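Local atomic coordinates of dachshund homolog 1 (Homo sapiens, PDB entry 1L8R), a protein that acts as a transcription factor in organogenesis, apparently regulating SIX proteins, and contains a DNA-binding motif similar to the winged helix. Residues I28-A33 / K84-K89; T50-L55 / E92-D97; Q3-K8 / V64-I69; R13-A18 / F34-K39. All blocks are in the same frame, centred on the assembly; numbering follows the deposited sequence.

From the N terminus, the chain first lays down 3-8, then 13-18 and 28-33. Contact 4 closes earliest, when helix 30-37 folds back on strand 15-22, and it is nested inside the loop that contact 3 closes as helix 64-73 meets the N-terminal segment. Contact 1 closes next, pairing strand 84-87 with strand 25-29, and it crosses the other three. Contact 2, last to close, packs helix 88-99 on helix 45-54; it crosses contact 3 but follows contact 4 in series. Contact 1 lies near the centre and touches contacts 2 and 4, through Leu-30 and Gln-32 among others, whereas contacts 2 and 3 lie on opposite sides of the chain's centre.

Contact 1: residues I28-A33 / K84-K89; sequences ICLPQA and KLISRK
Ile-28 and Ile-86 pair where strands 25-29 and 84-87 run antiparallel in the sheet of the domain. It is a hydrogen-bonded pair: Ile-86 N reaches Ile-28 O at 3.1 Å, in the carbonyl plane, and Ile-28 N answers to Ile-86 O at 2.9 Å, although that oxygen is less surely placed. Leu-85 CA adds a CH contact to Ile-28 O at 3.2 Å. One step on, Cys-29 and Leu-85 form a non-hydrogen-bonded pair, with Leu-85 CD2 3.7 Å from Cys-29 CA. Leu-30 N, already in helix 30-37, still bonds to Lys-84 O at 3.1 Å. Both segments pass from strand into helix, within the DACHbox-N domain whose DNA-binding motif resembles the forkhead/winged helix. Cys-29 is the N-cap of the first helix, its SG taking a weak bond from Gln-32 N at 3.6 Å; Ser-87 is the N-cap of the second, its OG accepting from Asp-90 N. The side chains of Ile-28 and Arg-88 cross at about a right angle, Ile-28 CG2 lying 3.8 Å from Arg-88 CG, while the guanidinium reaches on to Asp-11 O and Glu-26. With an alanine at Ile-28, the aliphatic part of Arg-88 is likely to lose this neighbour and a gap to open toward Val-10 and Val-17. Beyond the strand pairing, Leu-30, its CG anti to the backbone N (chi1 178°), brings CD1 to Ile-86 CD1 at 3.8 Å.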
loop_
_atom_site.group_PDB
_atom_site.type_symbol
_atom_site.label_atom_id
_atom_site.label_comp_id
_atom_site.label_asym_id
_atom_site.label_seq_id
_atom_site.Cartn_x
_atom_site.Cartn_y
_atom_site.Cartn_z
ATOM N N ILE A 28 4.771 1.753 0.740
ATOM C CA ILE A 28 3.871 1.521 1.850
ATOM C C ILE A 28 2.788 0.519 1.472
ATOM O O ILE A 28 2.545 0.239 0.284
ATOM C CB ILE A 28 3.240 2.846 2.384
ATOM C CG1 ILE A 28 2.443 3.556 1.290
ATOM C CG2 ILE A 28 4.356 3.771 2.883
ATOM C CD1 ILE A 28 3.296 4.276 0.291
ATOM N N CYS A 29 2.162 -0.038 2.498
ATOM C CA CYS A 29 1.112 -1.033 2.331
ATOM C C CYS A 29 -0.133 -0.405 1.700
ATOM O O CYS A 29 -0.815 0.406 2.325
ATOM C CB CYS A 29 0.788 -1.632 3.690
ATOM S SG CYS A 29 -0.564 -2.783 3.667
ATOM N N LEU A 30 -0.417 -0.778 0.458
ATOM C CA LEU A 30 -1.559 -0.224 -0.268
ATOM C C LEU A 30 -2.928 -0.447 0.383
ATOM O O LEU A 30 -3.693 0.508 0.559
ATOM C CB LEU A 30 -1.578 -0.749 -1.705
ATOM C CG LEU A 30 -2.748 -0.284 -2.584
ATOM C CD1 LEU A 30 -2.804 1.238 -2.612
ATOM C CD2 LEU A 30 -2.578 -0.848 -3.989
ATOM N N PRO A 31 -3.264 -1.698 0.744
ATOM C CA PRO A 31 -4.570 -1.937 1.371
ATOM C C PRO A 31 -4.759 -1.130 2.649
ATOM O O PRO A 31 -5.864 -0.658 2.937
ATOM C CB PRO A 31 -4.561 -3.440 1.636
ATOM C CG PRO A 31 -3.705 -3.968 0.541
ATOM C CD PRO A 31 -2.565 -2.975 0.498
ATOM N N GLN A 32 -3.683 -0.975 3.415
ATOM C CA GLN A 32 -3.748 -0.218 4.660
ATOM C C GLN A 32 -4.021 1.252 4.371
ATOM O O GLN A 32 -4.886 1.858 5.009
ATOM C CB GLN A 32 -2.443 -0.362 5.450
ATOM C CG GLN A 32 -2.413 0.422 6.757
ATOM C CD GLN A 32 -1.154 0.150 7.560
ATOM O OE1 GLN A 32 -0.065 0.043 6.999
ATOM N NE2 GLN A 32 -1.297 0.051 8.877
ATOM N N ALA A 33 -3.292 1.822 3.414
ATOM C CA ALA A 33 -3.482 3.226 3.045
ATOM C C ALA A 33 -4.896 3.415 2.507
ATOM O O ALA A 33 -5.537 4.435 2.757
ATOM C CB ALA A 33 -2.449 3.647 1.997
ATOM N N LYS A 84 -0.079 -5.727 -1.922
ATOM C CA LYS A 84 0.726 -4.908 -2.814
ATOM C C LYS A 84 1.224 -3.652 -2.122
ATOM O O LYS A 84 0.625 -3.181 -1.150
ATOM C CB LYS A 84 -0.069 -4.562 -4.070
ATOM C CG LYS A 84 -0.215 -5.766 -4.996
ATOM C CD LYS A 84 -1.152 -5.500 -6.147
ATOM C CE LYS A 84 -1.225 -6.711 -7.063
ATOM N NZ LYS A 84 -2.291 -6.555 -8.101
ATOM N N LEU A 85 2.337 -3.129 -2.631
ATOM C CA LEU A 85 2.983 -1.949 -2.078
ATOM C C LEU A 85 3.208 -0.892 -3.156
ATOM O O LEU A 85 3.516 -1.221 -4.298
ATOM C CB LEU A 85 4.358 -2.334 -1.517
ATOM C CG LEU A 85 4.505 -3.490 -0.522
ATOM C CD1 LEU A 85 5.989 -3.723 -0.242
ATOM C CD2 LEU A 85 3.755 -3.176 0.773
ATOM N N ILE A 86 3.051 0.380 -2.805
ATOM C CA ILE A 86 3.341 1.444 -3.765
ATOM C C ILE A 86 3.986 2.608 -3.022
ATOM O O ILE A 86 3.836 2.728 -1.813
ATOM C CB ILE A 86 2.089 1.944 -4.550
ATOM C CG1 ILE A 86 1.026 2.493 -3.605
ATOM C CG2 ILE A 86 1.557 0.820 -5.444
ATOM C CD1 ILE A 86 -0.077 3.257 -4.350
ATOM N N SER A 87 4.731 3.443 -3.740
ATOM C CA SER A 87 5.402 4.576 -3.109
ATOM C C SER A 87 4.406 5.607 -2.593
ATOM O O SER A 87 3.266 5.675 -3.054
ATOM C CB SER A 87 6.372 5.233 -4.100
ATOM O OG SER A 87 5.683 5.818 -5.195
ATOM N N ARG A 88 4.824 6.417 -1.625
ATOM C CA ARG A 88 3.921 7.427 -1.095
ATOM C C ARG A 88 3.535 8.424 -2.180
ATOM O O ARG A 88 2.403 8.902 -2.208
ATOM C CB ARG A 88 4.545 8.135 0.112
ATOM C CG ARG A 88 4.421 7.319 1.396
ATOM C CD ARG A 88 4.879 8.074 2.632
ATOM N NE ARG A 88 6.293 8.431 2.560
ATOM C CZ ARG A 88 7.006 8.864 3.593
ATOM N NH1 ARG A 88 6.440 8.996 4.786
ATOM N NH2 ARG A 88 8.287 9.162 3.434
ATOM N N LYS A 89 4.466 8.716 -3.086
ATOM C CA LYS A 89 4.190 9.647 -4.178
ATOM C C LYS A 89 3.128 9.049 -5.099
ATOM O O LYS A 89 2.228 9.750 -5.563
ATOM C CB LYS A 89 5.456 9.934 -4.989
ATOM C CG LYS A 89 5.302 11.108 -5.949
ATOM C CD LYS A 89 6.536 11.307 -6.823
ATOM C CE LYS A 89 6.505 10.407 -8.049
ATOM N NZ LYS A 89 5.401 10.800 -8.973
#

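Contact 2: residues T50-L55 / E92-D97; sequences TKLKRL and ETLYND
Leu-52 and Leu-94 form the tight, buried side of this helix-helix contact, their side chains crossing at about a right angle with the two CD1 atoms 3.8 Å apart. Lys-51 CB extends the apolar patch, 4.1 Å from Leu-94 CD1. Leu-55, just past the end of helix 45-54, comes at Asp-97 from the opposite direction: Leu-55 CD1 rests 3.9 Å from Asp-97 CB, and Leu-55 CD2 slides past Thr-93 CG2 at 4.2 Å. Toward solvent the packing gives way to charge. With chi1 at -174°, the Asp-97 carboxylate points away from its own backbone N and reaches across to helix 45-54. There Arg-54 NH2 makes a salt bridge with Asp-97 OD1, which lies in the guanidinium plane at its edge, while the carboxylate stands nearly perpendicular, at 85°. The modelled 2.5 Å between NH2 and OD1 is doubtful, because NH2 is placed too close to Asp-97 CG. Lys-51 NZ stays 4.3 Å from Asp-97 OD2, beyond a salt bridge, where it may add a weak attraction. Without the carboxylate, as with a leucine here, Arg-54 would probably lose its charged mate and be able to swing. The helix axes approach to 10.3 Å with their directions 111° apart, so the contact is confined to a short patch. Leu-30 of helix 30-37 touches both Leu-52 and Leu-94, Pro-59 lies on Leu-52, and farther round helix 88-99 Tyr-95 reaches Phe-37.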
loop_
_atom_site.group_PDB
_atom_site.type_symbol
_atom_site.label_atom_id
_atom_site.label_comp_id
_atom_site.label_asym_id
_atom_site.label_seq_id
_atom_site.Cartn_x
_atom_site.Cartn_y
_atom_site.Cartn_z
ATOM N N THR A 50 -7.858 -0.721 -10.945
ATOM C CA THR A 50 -8.253 -0.224 -12.259
ATOM C C THR A 50 -7.626 1.150 -12.512
ATOM O O THR A 50 -7.048 1.401 -13.573
ATOM C CB THR A 50 -9.785 -0.090 -12.371
ATOM O OG1 THR A 50 -10.396 -1.362 -12.110
ATOM C CG2 THR A 50 -10.176 0.382 -13.763
ATOM N N LYS A 51 -7.737 2.037 -11.532
ATOM C CA LYS A 51 -7.177 3.375 -11.668
ATOM C C LYS A 51 -5.655 3.332 -11.760
ATOM O O LYS A 51 -5.052 4.034 -12.573
ATOM C CB LYS A 51 -7.600 4.246 -10.484
ATOM C CG LYS A 51 -9.095 4.501 -10.416
ATOM C CD LYS A 51 -9.437 5.407 -9.247
ATOM C CE LYS A 51 -10.922 5.722 -9.213
ATOM N NZ LYS A 51 -11.366 6.401 -10.462
ATOM N N LEU A 52 -5.036 2.505 -10.924
ATOM C CA LEU A 52 -3.583 2.367 -10.920
ATOM C C LEU A 52 -3.091 1.961 -12.312
ATOM O O LEU A 52 -2.082 2.471 -12.794
ATOM C CB LEU A 52 -3.176 1.324 -9.877
ATOM C CG LEU A 52 -2.219 1.697 -8.739
ATOM C CD1 LEU A 52 -2.404 3.146 -8.285
ATOM C CD2 LEU A 52 -2.458 0.745 -7.585
ATOM N N LYS A 53 -3.805 1.048 -12.962
ATOM C CA LYS A 53 -3.413 0.622 -14.301
ATOM C C LYS A 53 -3.399 1.827 -15.235
ATOM O O LYS A 53 -2.397 2.108 -15.893
ATOM C CB LYS A 53 -4.382 -0.433 -14.841
ATOM C CG LYS A 53 -4.359 -1.752 -14.084
ATOM C CD LYS A 53 -5.119 -2.835 -14.838
ATOM C CE LYS A 53 -4.469 -3.124 -16.184
ATOM N NZ LYS A 53 -5.182 -4.189 -16.939
ATOM N N ARG A 54 -4.516 2.546 -15.274
ATOM C CA ARG A 54 -4.648 3.723 -16.124
ATOM C C ARG A 54 -3.566 4.770 -15.848
ATOM O O ARG A 54 -3.070 5.418 -16.774
ATOM C CB ARG A 54 -6.029 4.347 -15.926
ATOM C CG ARG A 54 -6.411 5.365 -16.981
ATOM C CD ARG A 54 -7.680 6.085 -16.576
ATOM N NE ARG A 54 -7.434 7.030 -15.492
ATOM C CZ ARG A 54 -8.336 7.371 -14.578
ATOM N NH1 ARG A 54 -9.552 6.842 -14.607
ATOM N NH2 ARG A 54 -8.024 8.250 -13.638
ATOM N N LEU A 55 -3.205 4.937 -14.577
ATOM C CA LEU A 55 -2.179 5.906 -14.188
ATOM C C LEU A 55 -0.771 5.398 -14.478
ATOM O O LEU A 55 0.216 6.074 -14.177
ATOM C CB LEU A 55 -2.297 6.237 -12.697
ATOM C CG LEU A 55 -3.530 7.017 -12.243
ATOM C CD1 LEU A 55 -3.665 6.941 -10.727
ATOM C CD2 LEU A 55 -3.416 8.462 -12.707
ATOM N N GLU A 92 -0.255 9.193 -3.488
ATOM C CA GLU A 92 -0.848 10.523 -3.579
ATOM C C GLU A 92 -1.423 10.743 -4.975
ATOM O O GLU A 92 -2.488 11.335 -5.125
ATOM C CB GLU A 92 0.181 11.611 -3.242
ATOM C CG GLU A 92 0.745 11.540 -1.818
ATOM C CD GLU A 92 -0.324 11.503 -0.723
ATOM O OE1 GLU A 92 -1.515 11.744 -1.011
ATOM O OE2 GLU A 92 0.035 11.236 0.445
ATOM N N THR A 93 -0.722 10.258 -5.995
ATOM C CA THR A 93 -1.201 10.378 -7.366
ATOM C C THR A 93 -2.529 9.626 -7.446
ATOM O O THR A 93 -3.495 10.105 -8.038
ATOM C CB THR A 93 -0.206 9.759 -8.371
ATOM O OG1 THR A 93 1.027 10.492 -8.338
ATOM C CG2 THR A 93 -0.770 9.802 -9.785
ATOM N N LEU A 94 -2.565 8.438 -6.849
ATOM C CA LEU A 94 -3.783 7.638 -6.830
ATOM C C LEU A 94 -4.866 8.385 -6.056
ATOM O O LEU A 94 -6.004 8.497 -6.505
ATOM C CB LEU A 94 -3.523 6.287 -6.162
ATOM C CG LEU A 94 -4.778 5.498 -5.791
ATOM C CD1 LEU A 94 -5.487 5.047 -7.068
ATOM C CD2 LEU A 94 -4.403 4.309 -4.927
ATOM N N TYR A 95 -4.498 8.904 -4.890
ATOM C CA TYR A 95 -5.441 9.628 -4.059
ATOM C C TYR A 95 -6.021 10.829 -4.802
ATOM O O TYR A 95 -7.229 11.054 -4.780
ATOM C CB TYR A 95 -4.765 10.070 -2.756
ATOM C CG TYR A 95 -5.703 10.778 -1.807
ATOM C CD1 TYR A 95 -5.945 12.145 -1.929
ATOM C CD2 TYR A 95 -6.388 10.073 -0.815
ATOM C CE1 TYR A 95 -6.845 12.791 -1.089
ATOM C CE2 TYR A 95 -7.289 10.710 0.032
ATOM C CZ TYR A 95 -7.513 12.072 -0.114
ATOM O OH TYR A 95 -8.408 12.710 0.711
ATOM N N ASN A 96 -5.163 11.594 -5.467
ATOM C CA ASN A 96 -5.629 12.759 -6.208
ATOM C C ASN A 96 -6.597 12.341 -7.311
ATOM O O ASN A 96 -7.607 13.000 -7.545
ATOM C CB ASN A 96 -4.441 13.520 -6.806
ATOM C CG ASN A 96 -3.489 14.037 -5.741
ATOM O OD1 ASN A 96 -3.875 14.220 -4.583
ATOM N ND2 ASN A 96 -2.244 14.292 -6.132
ATOM N N ASP A 97 -6.293 11.228 -7.970
ATOM C CA ASP A 97 -7.132 10.729 -9.053
ATOM C C ASP A 97 -8.501 10.238 -8.582
ATOM O O ASP A 97 -9.468 10.251 -9.342
ATOM C CB ASP A 97 -6.400 9.606 -9.792
ATOM C CG ASP A 97 -7.145 9.141 -11.025
ATOM O OD1 ASP A 97 -7.483 9.994 -11.874
ATOM O OD2 ASP A 97 -7.386 7.922 -11.149
#

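Contact 3: residues Q3-K8 / V64-I69; sequences QNNECK and VEQVRI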
loop_
_atom_site.group_PDB
_atom_site.type_symbol
_atom_site.label_atom_id
_atom_site.label_comp_id
_atom_site.label_asym_id
_atom_site.label_seq_id
_atom_site.Cartn_x
_atom_site.Cartn_y
_atom_site.Cartn_z
ATOM N N GLN A 3 17.400 -6.512 3.506
ATOM C CA GLN A 3 16.817 -5.261 3.965
ATOM C C GLN A 3 15.411 -4.974 3.433
ATOM O O GLN A 3 14.653 -4.248 4.071
ATOM C CB GLN A 3 17.761 -4.101 3.621
ATOM C CG GLN A 3 17.472 -2.788 4.343
ATOM C CD GLN A 3 17.414 -2.940 5.858
ATOM O OE1 GLN A 3 18.097 -3.785 6.445
ATOM N NE2 GLN A 3 16.606 -2.100 6.500
ATOM N N ASN A 4 15.055 -5.547 2.285
ATOM C CA ASN A 4 13.727 -5.315 1.715
ATOM C C ASN A 4 12.628 -5.988 2.529
ATOM O O ASN A 4 11.444 -5.718 2.321
ATOM C CB ASN A 4 13.655 -5.801 0.261
ATOM C CG ASN A 4 13.920 -7.291 0.119
ATOM O OD1 ASN A 4 14.954 -7.794 0.562
ATOM N ND2 ASN A 4 12.983 -8.004 -0.503
ATOM N N ASN A 5 13.008 -6.867 3.451
ATOM C CA ASN A 5 12.013 -7.536 4.276
ATOM C C ASN A 5 11.889 -6.941 5.670
ATOM O O ASN A 5 11.175 -7.474 6.520
ATOM C CB ASN A 5 12.314 -9.028 4.357
ATOM C CG ASN A 5 12.110 -9.710 3.028
ATOM O OD1 ASN A 5 11.081 -9.508 2.378
ATOM N ND2 ASN A 5 13.083 -10.509 2.606
ATOM N N GLU A 6 12.593 -5.838 5.900
ATOM C CA GLU A 6 12.539 -5.157 7.186
ATOM C C GLU A 6 11.436 -4.108 7.129
ATOM O O GLU A 6 11.468 -3.201 6.303
ATOM C CB GLU A 6 13.881 -4.492 7.497
ATOM C CG GLU A 6 14.981 -5.477 7.839
ATOM C CD GLU A 6 14.634 -6.313 9.057
ATOM O OE1 GLU A 6 14.300 -5.722 10.103
ATOM O OE2 GLU A 6 14.696 -7.557 8.970
ATOM N N CYS A 7 10.453 -4.248 8.006
ATOM C CA CYS A 7 9.331 -3.322 8.038
ATOM C C CYS A 7 9.587 -2.157 8.984
ATOM O O CYS A 7 10.419 -2.238 9.892
ATOM C CB CYS A 7 8.071 -4.066 8.496
ATOM S SG CYS A 7 6.519 -3.181 8.241
ATOM N N LYS A 8 8.875 -1.063 8.747
ATOM C CA LYS A 8 8.961 0.105 9.611
ATOM C C LYS A 8 7.717 0.945 9.386
ATOM O O LYS A 8 7.135 0.945 8.293
ATOM C CB LYS A 8 10.234 0.922 9.339
ATOM C CG LYS A 8 10.231 1.761 8.082
ATOM C CD LYS A 8 11.484 2.636 8.038
ATOM C CE LYS A 8 11.504 3.532 6.813
ATOM N NZ LYS A 8 12.736 4.371 6.773
ATOM N N VAL A 64 6.078 -13.678 0.566
ATOM C CA VAL A 64 5.469 -14.370 1.689
ATOM C C VAL A 64 5.819 -13.796 3.065
ATOM O O VAL A 64 4.951 -13.690 3.937
ATOM C CB VAL A 64 5.822 -15.870 1.657
ATOM C CG1 VAL A 64 5.376 -16.538 2.954
ATOM C CG2 VAL A 64 5.124 -16.529 0.475
ATOM N N GLU A 65 7.082 -13.433 3.262
ATOM C CA GLU A 65 7.518 -12.892 4.540
ATOM C C GLU A 65 6.862 -11.551 4.852
ATOM O O GLU A 65 6.431 -11.323 5.983
ATOM C CB GLU A 65 9.037 -12.731 4.562
ATOM C CG GLU A 65 9.580 -12.405 5.934
ATOM C CD GLU A 65 11.078 -12.188 5.936
ATOM O OE1 GLU A 65 11.770 -12.838 5.127
ATOM O OE2 GLU A 65 11.558 -11.380 6.758
ATOM N N GLN A 66 6.782 -10.684 3.846
ATOM C CA GLN A 66 6.186 -9.356 4.013
ATOM C C GLN A 66 4.695 -9.473 4.311
ATOM O O GLN A 66 4.158 -8.741 5.146
ATOM C CB GLN A 66 6.410 -8.514 2.756
ATOM C CG GLN A 66 7.887 -8.132 2.538
ATOM C CD GLN A 66 8.151 -7.582 1.158
ATOM O OE1 GLN A 66 7.411 -7.866 0.207
ATOM N NE2 GLN A 66 9.225 -6.810 1.023
ATOM N N VAL A 67 4.019 -10.386 3.624
ATOM C CA VAL A 67 2.587 -10.569 3.867
ATOM C C VAL A 67 2.344 -10.975 5.322
ATOM O O VAL A 67 1.462 -10.423 5.997
ATOM C CB VAL A 67 1.993 -11.642 2.928
ATOM C CG1 VAL A 67 0.577 -12.020 3.396
ATOM C CG2 VAL A 67 1.952 -11.116 1.501
ATOM N N ARG A 68 3.137 -11.918 5.821
ATOM C CA ARG A 68 2.988 -12.381 7.194
ATOM C C ARG A 68 3.244 -11.263 8.209
ATOM O O ARG A 68 2.540 -11.154 9.213
ATOM C CB ARG A 68 3.926 -13.562 7.455
ATOM C CG ARG A 68 3.596 -14.786 6.614
ATOM C CD ARG A 68 4.517 -15.941 6.950
ATOM N NE ARG A 68 4.386 -16.329 8.350
ATOM C CZ ARG A 68 5.117 -17.272 8.937
ATOM N NH1 ARG A 68 6.038 -17.930 8.242
ATOM N NH2 ARG A 68 4.929 -17.551 10.222
ATOM N N ILE A 69 4.247 -10.431 7.949
ATOM C CA ILE A 69 4.541 -9.327 8.861
ATOM C C ILE A 69 3.376 -8.334 8.867
ATOM O O ILE A 69 2.935 -7.888 9.928
ATOM C CB ILE A 69 5.848 -8.598 8.455
ATOM C CG1 ILE A 69 7.050 -9.494 8.762
ATOM C CG2 ILE A 69 5.971 -7.266 9.209
ATOM C CD1 ILE A 69 8.328 -9.048 8.096
#
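Glu-65, in the first turn of helix 64-73, is the first to meet the N-terminal segment. Its side chain leaves on the far side from the backbone N and runs out extended, which sets the carboxylate against Asn-5, with Glu-65 OE2 3.4 Å from Asn-5 CB. The carboxylate and the Asn-5 amide are turned 34° apart without a hydrogen bond between them. Gln-66 comes next and makes the one hydrogen bond across the contact, from NE2 to the backbone Asn-4 O at 2.8 Å. The acceptor lies in the plane of the Gln-66 amide, yet the donor sits 40° out of the Asn-4 carbonyl plane, and the bond is bent to 142°. Asn-5 OD1 rests 3.5 Å from Gln-66 CG; its own hydrogen bond comes from Asn-63 ND2, just ahead of the helix. One turn farther along, Ile-69 places CD1 3.6 Å from Asn-5 O and CG2 3.9 Å from Cys-7 CB. The contact therefore changes from polar to apolar along the helix: a single side-chain-to-backbone bond ties the 3-10 turn of residues 3-5 to helix 64-73, while the lead-in to strand 8-12 is attached at Cys-7, which meets Ile-69 through apolar contact only, both side chains also lying on Phe-20.

Contact 4: residues R13-A18 / F34-K39; sequences RGAKVA and FDLFLK
Phe-37, at the end of helix 30-37, lies against Arg-13, whose chain slides past the ring in the opposite direction. Arg-13 CD sits over the middle of one ring face, 3.9 Å from the centroid and 7° off the normal, a CH-pi contact; farther back along the side chain, Arg-13 CB is 3.5 Å from Phe-37 CZ. The opposite face is covered near its rim by Leu-36 CB, so the ring is held between the two side chains. Bent at chi3, the arginine chain ends with its guanidinium 77° from the ring plane and Arg-13 CZ 5.6 Å from the Phe-37 centroid, at most a weak cation-pi attraction. The charge is met instead by Glu-92, through NH1, and by the ring of Tyr-95. Leu-36 works on the strand side: its CD1 reaches Val-17 CG1 at 3.6 Å and Ala-15 CB at 4.0 Å. Ala-15 CB also touches Phe-37 CZ at 3.7 Å, bridging the two helix residues. No hydrogen bond joins the segments. Helix 30-37 is thus laid on the start of strand 15-22 and the turn before it, with Leu-12 of strand 8-12 also touching Phe-37, while Phe-91 and Tyr-95 bring helix 88-99 against the same ring.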
loop_
_atom_site.group_PDB
_atom_site.type_symbol
_atom_site.label_atom_id
_atom_site.label_comp_id
_atom_site.label_asym_id
_atom_site.label_seq_id
_atom_site.Cartn_x
_atom_site.Cartn_y
_atom_site.Cartn_z
ATOM N N ARG A 13 0.043 11.123 5.370
ATOM C CA ARG A 13 -1.076 12.025 5.599
ATOM C C ARG A 13 -1.473 12.061 7.078
ATOM O O ARG A 13 -2.653 12.018 7.415
ATOM C CB ARG A 13 -2.271 11.591 4.742
ATOM C CG ARG A 13 -1.962 11.461 3.254
ATOM C CD ARG A 13 -3.181 10.965 2.471
ATOM N NE ARG A 13 -4.283 11.926 2.478
ATOM C CZ ARG A 13 -4.362 12.992 1.686
ATOM N NH1 ARG A 13 -3.403 13.249 0.807
ATOM N NH2 ARG A 13 -5.403 13.809 1.776
ATOM N N GLY A 14 -0.478 12.117 7.958
ATOM C CA GLY A 14 -0.754 12.186 9.384
ATOM C C GLY A 14 -1.001 10.869 10.093
ATOM O O GLY A 14 -1.198 10.839 11.307
ATOM N N ALA A 15 -0.995 9.772 9.346
ATOM C CA ALA A 15 -1.219 8.467 9.945
ATOM C C ALA A 15 0.037 7.618 9.836
ATOM O O ALA A 15 0.965 7.949 9.094
ATOM C CB ALA A 15 -2.385 7.768 9.259
ATOM N N LYS A 16 0.065 6.532 10.599
ATOM C CA LYS A 16 1.191 5.611 10.583
ATOM C C LYS A 16 0.811 4.416 9.717
ATOM O O LYS A 16 -0.270 3.847 9.872
ATOM C CB LYS A 16 1.508 5.143 12.005
ATOM C CG LYS A 16 2.293 6.151 12.832
ATOM C CD LYS A 16 3.755 6.175 12.410
ATOM C CE LYS A 16 4.539 7.259 13.139
ATOM N NZ LYS A 16 4.120 8.624 12.718
ATOM N N VAL A 17 1.695 4.050 8.795
ATOM C CA VAL A 17 1.456 2.910 7.919
ATOM C C VAL A 17 2.726 2.076 7.794
ATOM O O VAL A 17 3.841 2.578 7.978
ATOM C CB VAL A 17 1.006 3.355 6.506
ATOM C CG1 VAL A 17 -0.308 4.137 6.598
ATOM C CG2 VAL A 17 2.089 4.190 5.843
ATOM N N ALA A 18 2.546 0.798 7.485
ATOM C CA ALA A 18 3.663 -0.119 7.331
ATOM C C ALA A 18 4.354 0.113 5.995
ATOM O O ALA A 18 3.717 0.436 4.989
ATOM C CB ALA A 18 3.177 -1.551 7.438
ATOM N N PHE A 34 -5.371 2.426 1.757
ATOM C CA PHE A 34 -6.716 2.461 1.200
ATOM C C PHE A 34 -7.747 2.550 2.329
ATOM O O PHE A 34 -8.606 3.434 2.320
ATOM C CB PHE A 34 -6.971 1.200 0.370
ATOM C CG PHE A 34 -8.412 1.005 -0.017
ATOM C CD1 PHE A 34 -8.989 1.774 -1.018
ATOM C CD2 PHE A 34 -9.195 0.060 0.637
ATOM C CE1 PHE A 34 -10.330 1.604 -1.367
ATOM C CE2 PHE A 34 -10.533 -0.116 0.297
ATOM C CZ PHE A 34 -11.101 0.657 -0.706
ATOM N N ASP A 35 -7.651 1.651 3.307
ATOM C CA ASP A 35 -8.600 1.637 4.422
ATOM C C ASP A 35 -8.596 2.937 5.209
ATOM O O ASP A 35 -9.625 3.347 5.747
ATOM C CB ASP A 35 -8.301 0.497 5.402
ATOM C CG ASP A 35 -8.363 -0.864 4.757
ATOM O OD1 ASP A 35 -9.168 -1.052 3.817
ATOM O OD2 ASP A 35 -7.613 -1.752 5.208
ATOM N N LEU A 36 -7.436 3.577 5.283
ATOM C CA LEU A 36 -7.302 4.819 6.034
ATOM C C LEU A 36 -7.786 6.070 5.322
ATOM O O LEU A 36 -8.337 6.974 5.961
ATOM C CB LEU A 36 -5.842 5.036 6.440
ATOM C CG LEU A 36 -5.231 4.136 7.516
ATOM C CD1 LEU A 36 -3.728 4.368 7.571
ATOM C CD2 LEU A 36 -5.875 4.435 8.867
ATOM N N PHE A 37 -7.604 6.130 4.006
ATOM C CA PHE A 37 -7.970 7.337 3.275
ATOM C C PHE A 37 -8.954 7.262 2.111
ATOM O O PHE A 37 -9.465 8.295 1.677
ATOM C CB PHE A 37 -6.685 8.012 2.797
ATOM C CG PHE A 37 -5.694 8.262 3.893
ATOM C CD1 PHE A 37 -5.963 9.193 4.893
ATOM C CD2 PHE A 37 -4.500 7.550 3.943
ATOM C CE1 PHE A 37 -5.055 9.409 5.930
ATOM C CE2 PHE A 37 -3.586 7.758 4.975
ATOM C CZ PHE A 37 -3.865 8.691 5.971
ATOM N N LEU A 38 -9.225 6.069 1.595
ATOM C CA LEU A 38 -10.135 5.943 0.461
ATOM C C LEU A 38 -11.273 4.959 0.699
ATOM O O LEU A 38 -11.994 4.606 -0.228
ATOM C CB LEU A 38 -9.352 5.520 -0.785
ATOM C CG LEU A 38 -8.264 6.474 -1.296
ATOM C CD1 LEU A 38 -7.454 5.786 -2.386
ATOM C CD2 LEU A 38 -8.899 7.755 -1.823
ATOM N N LYS A 39 -11.430 4.529 1.946
ATOM C CA LYS A 39 -12.473 3.577 2.320
ATOM C C LYS A 39 -13.833 3.893 1.697
ATOM O O LYS A 39 -14.508 3.003 1.176
ATOM C CB LYS A 39 -12.597 3.519 3.843
#